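Local coordinates for pathogenicity island protein (Staphylococcus aureus subsp. aureus, PDB 3HL6) that is of unknown function but is encoded on a Staphylococcus aureus pathogenicity island, consistent with a role in that mobile element, at residues B[50-55]-B[67-72]. Residues are numbered along the deposited sequence; the frame is centred on the assembly and turned at random.
Sequences NSKLFS and SFELAS
Strands 52-57 and 68-71 pair as an antiparallel beta hairpin, the second being the last strand of a five-stranded mixed sheet within this chain, and a beta bulge shifts the register by one residue opposite Leu53. The backbone bonds establish the register. Leu53 N donates to Ala71 O at 3.1 Å, nearly straight at 168°, while Leu70 N reaches Leu53 O at 2.7 Å. Leu53 is thus bonded to two successive residues, Leu70 and Ala71. Beyond the bulge, Ser55 and Phe68 form a hydrogen-bonded pair with more bent bonds, Ser55 N to Phe68 O and Phe68 N to Ser55 O. Between the Leu53 and Ser55 bridges, Phe54 and Glu69 make a non-hydrogen-bonded pair, and Phe54 CA lies 3.1 Å from Phe68 O in a CA-H...O contact.

On the face bearing Phe54, its ring lies against Glu69 through CD1, which meets the Glu69 backbone N and CA, and CE1, 3.9 Å from Glu69 CB; the ring and carboxylate planes stand almost perpendicular (88°). Glu69 has CG anti to its backbone N (chi1 171°) and runs on extended, which carries OE2 across the CD-CE part of Lys52 at a slant, 3.6 Å from Lys52 CE. The ammonium is farther off, Lys52 NZ to Glu69 OE2 being 5.0 Å, so any attraction between the charges would be at longer range.

The other face bears Leu53 and Ser55. Leu70, the bulge residue, turns its side chain toward the partner strand: its CD1 meets Leu53 CD2 at 3.7 Å, and Ser55 CB rests against its CG. Helix 13-30 meets both leucines through Tyr21 and Leu17, and Tyr160 of helix 152-163 touches Leu70 and stacks on Phe68, whose ring edge receives Ser55 O in plane. Two residues facing one across antiparallel strands define a classic beta bulge, set here in a hairpin at the sheet margin.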
ATOM      1  N   ASN B  50       5.338   9.337 -18.478  1.00 58.81           N
ATOM      2  CA  ASN B  50       6.729   8.957 -18.488  1.00 58.68           C
ATOM      3  C   ASN B  50       7.052   8.223 -17.226  1.00 58.35           C
ATOM      4  O   ASN B  50       8.021   8.545 -16.550  1.00 58.65           O
ATOM      5  CB  ASN B  50       7.608  10.191 -18.598  1.00 59.25           C
ATOM      6  CG  ASN B  50       7.962  10.525 -20.039  1.00 60.56           C
ATOM      7  OD1 ASN B  50       8.677   9.777 -20.694  1.00 64.36           O
ATOM      8  ND2 ASN B  50       7.459  11.641 -20.535  1.00 61.11           N
ATOM      9  N   SER B  51       6.204   7.253 -16.892  1.00 58.09           N
ATOM     10  CA  SER B  51       6.348   6.464 -15.663  1.00 57.30           C
ATOM     11  C   SER B  51       6.231   7.214 -14.309  1.00 56.21           C
ATOM     12  O   SER B  51       6.564   6.645 -13.263  1.00 57.00           O
ATOM     13  CB  SER B  51       7.656   5.641 -15.721  1.00 57.65           C
ATOM     14  OG  SER B  51       8.799   6.481 -15.722  1.00 58.87           O
ATOM     15  N   LYS B  52       5.772   8.462 -14.306  1.00 54.67           N
ATOM     16  CA  LYS B  52       5.568   9.192 -13.046  1.00 53.77           C
ATOM     17  C   LYS B  52       4.108   9.592 -12.848  1.00 53.07           C
ATOM     18  O   LYS B  52       3.360   9.744 -13.828  1.00 53.17           O
ATOM     19  CB  LYS B  52       6.473  10.421 -12.964  1.00 53.75           C
ATOM     20  CG  LYS B  52       7.965  10.078 -12.865  1.00 55.29           C
ATOM     21  CD  LYS B  52       8.781  11.349 -12.946  1.00 58.44           C
ATOM     22  CE  LYS B  52      10.117  11.222 -12.243  1.00 58.62           C
ATOM     23  NZ  LYS B  52      11.025  10.419 -13.087  1.00 58.65           N
ATOM     24  N   LEU B  53       3.689   9.715 -11.587  1.00 51.76           N
ATOM     25  CA  LEU B  53       2.324  10.144 -11.279  1.00 50.42           C
ATOM     26  C   LEU B  53       2.418  11.551 -10.733  1.00 49.83           C
ATOM     27  O   LEU B  53       3.279  11.830  -9.914  1.00 50.26           O
ATOM     28  CB  LEU B  53       1.666   9.198 -10.269  1.00 50.06           C
ATOM     29  CG  LEU B  53       0.242   9.489  -9.751  1.00 49.65           C
ATOM     30  CD1 LEU B  53      -0.795   9.577 -10.859  1.00 48.59           C
ATOM     31  CD2 LEU B  53      -0.201   8.443  -8.757  1.00 47.22           C
ATOM     32  N   PHE B  54       1.577  12.451 -11.232  1.00 49.33           N
ATOM     33  CA  PHE B  54       1.539  13.846 -10.773  1.00 47.88           C
ATOM     34  C   PHE B  54       0.114  14.180 -10.390  1.00 47.84           C
ATOM     35  O   PHE B  54      -0.823  13.509 -10.817  1.00 47.41           O
ATOM     36  CB  PHE B  54       1.998  14.828 -11.866  1.00 47.36           C
ATOM     37  CG  PHE B  54       3.399  14.612 -12.320  1.00 46.43           C
ATOM     38  CD1 PHE B  54       4.456  15.198 -11.652  1.00 46.95           C
ATOM     39  CD2 PHE B  54       3.663  13.805 -13.397  1.00 45.32           C
ATOM     40  CE1 PHE B  54       5.726  14.980 -12.052  1.00 46.44           C
ATOM     41  CE2 PHE B  54       4.931  13.588 -13.814  1.00 43.06           C
ATOM     42  CZ  PHE B  54       5.963  14.168 -13.151  1.00 46.99           C
ATOM     43  N   SER B  55      -0.048  15.241  -9.619  1.00 47.93           N
ATOM     44  CA  SER B  55      -1.340  15.582  -9.100  1.00 48.91           C
ATOM     45  C   SER B  55      -1.384  17.065  -8.752  1.00 49.61           C
ATOM     46  O   SER B  55      -0.372  17.653  -8.360  1.00 49.52           O
ATOM     47  CB  SER B  55      -1.638  14.741  -7.880  1.00 48.86           C
ATOM     48  OG  SER B  55      -2.506  15.451  -7.052  1.00 50.65           O
ATOM     49  N   SER B  67       2.357  20.843 -11.809  1.00 59.68           N
ATOM     50  CA  SER B  67       1.819  19.761 -10.986  1.00 58.12           C
ATOM     51  C   SER B  67       2.848  19.219  -9.977  1.00 56.45           C
ATOM     52  O   SER B  67       3.966  19.709  -9.919  1.00 55.90           O
ATOM     53  CB  SER B  67       1.315  18.633 -11.874  1.00 57.87           C
ATOM     54  OG  SER B  67      -0.074  18.504 -11.716  1.00 59.73           O
ATOM     55  N   PHE B  68       2.464  18.212  -9.195  1.00 54.43           N
ATOM     56  CA  PHE B  68       3.316  17.710  -8.122  1.00 52.26           C
ATOM     57  C   PHE B  68       3.429  16.205  -8.169  1.00 51.34           C
ATOM     58  O   PHE B  68       2.431  15.508  -8.258  1.00 51.28           O
ATOM     59  CB  PHE B  68       2.801  18.190  -6.765  1.00 52.34           C
ATOM     60  CG  PHE B  68       2.521  19.653  -6.744  1.00 51.45           C
ATOM     61  CD1 PHE B  68       3.531  20.548  -6.411  1.00 48.91           C
ATOM     62  CD2 PHE B  68       1.267  20.144  -7.158  1.00 49.92           C
ATOM     63  CE1 PHE B  68       3.289  21.903  -6.447  1.00 51.65           C
ATOM     64  CE2 PHE B  68       1.002  21.490  -7.184  1.00 47.32           C
ATOM     65  CZ  PHE B  68       1.999  22.383  -6.835  1.00 50.55           C
ATOM     66  N   GLU B  69       4.662  15.721  -8.122  1.00 49.86           N
ATOM     67  CA  GLU B  69       4.951  14.315  -8.208  1.00 49.09           C
ATOM     68  C   GLU B  69       4.417  13.531  -7.011  1.00 47.86           C
ATOM     69  O   GLU B  69       4.779  13.809  -5.871  1.00 47.72           O
ATOM     70  CB  GLU B  69       6.469  14.122  -8.289  1.00 49.81           C
ATOM     71  CG  GLU B  69       6.902  12.667  -8.172  1.00 51.61           C
ATOM     72  CD  GLU B  69       8.296  12.435  -8.680  1.00 54.86           C
ATOM     73  OE1 GLU B  69       8.953  11.464  -8.197  1.00 57.64           O
ATOM     74  OE2 GLU B  69       8.728  13.209  -9.562  1.00 54.65           O
ATOM     75  N   LEU B  70       3.602  12.521  -7.281  1.00 46.78           N
ATOM     76  CA  LEU B  70       3.127  11.610  -6.243  1.00 46.38           C
ATOM     77  C   LEU B  70       4.000  10.386  -6.111  1.00 45.93           C
ATOM     78  O   LEU B  70       4.099   9.815  -5.025  1.00 45.88           O
ATOM     79  CB  LEU B  70       1.728  11.112  -6.548  1.00 46.11           C
ATOM     80  CG  LEU B  70       0.557  12.027  -6.230  1.00 47.84           C
ATOM     81  CD1 LEU B  70      -0.713  11.162  -6.228  1.00 49.19           C
ATOM     82  CD2 LEU B  70       0.726  12.756  -4.902  1.00 45.84           C
ATOM     83  N   ALA B  71       4.596   9.966  -7.225  1.00 45.42           N
ATOM     84  CA  ALA B  71       5.255   8.670  -7.307  1.00 45.12           C
ATOM     85  C   ALA B  71       6.231   8.575  -8.480  1.00 45.48           C
ATOM     86  O   ALA B  71       5.969   9.093  -9.571  1.00 44.64           O
ATOM     87  CB  ALA B  71       4.231   7.564  -7.367  1.00 44.20           C
ATOM     88  N   SER B  72       7.365   7.911  -8.248  1.00 46.28           N
ATOM     89  CA  SER B  72       8.155   7.396  -9.366  1.00 46.96           C
ATOM     90  C   SER B  72       8.406   5.916  -9.154  1.00 47.42           C
ATOM     91  O   SER B  72       8.089   5.404  -8.095  1.00 46.34           O
ATOM     92  CB  SER B  72       9.425   8.208  -9.587  1.00 46.50           C
ATOM     93  OG  SER B  72      10.156   8.367  -8.399  1.00 49.37           O
TER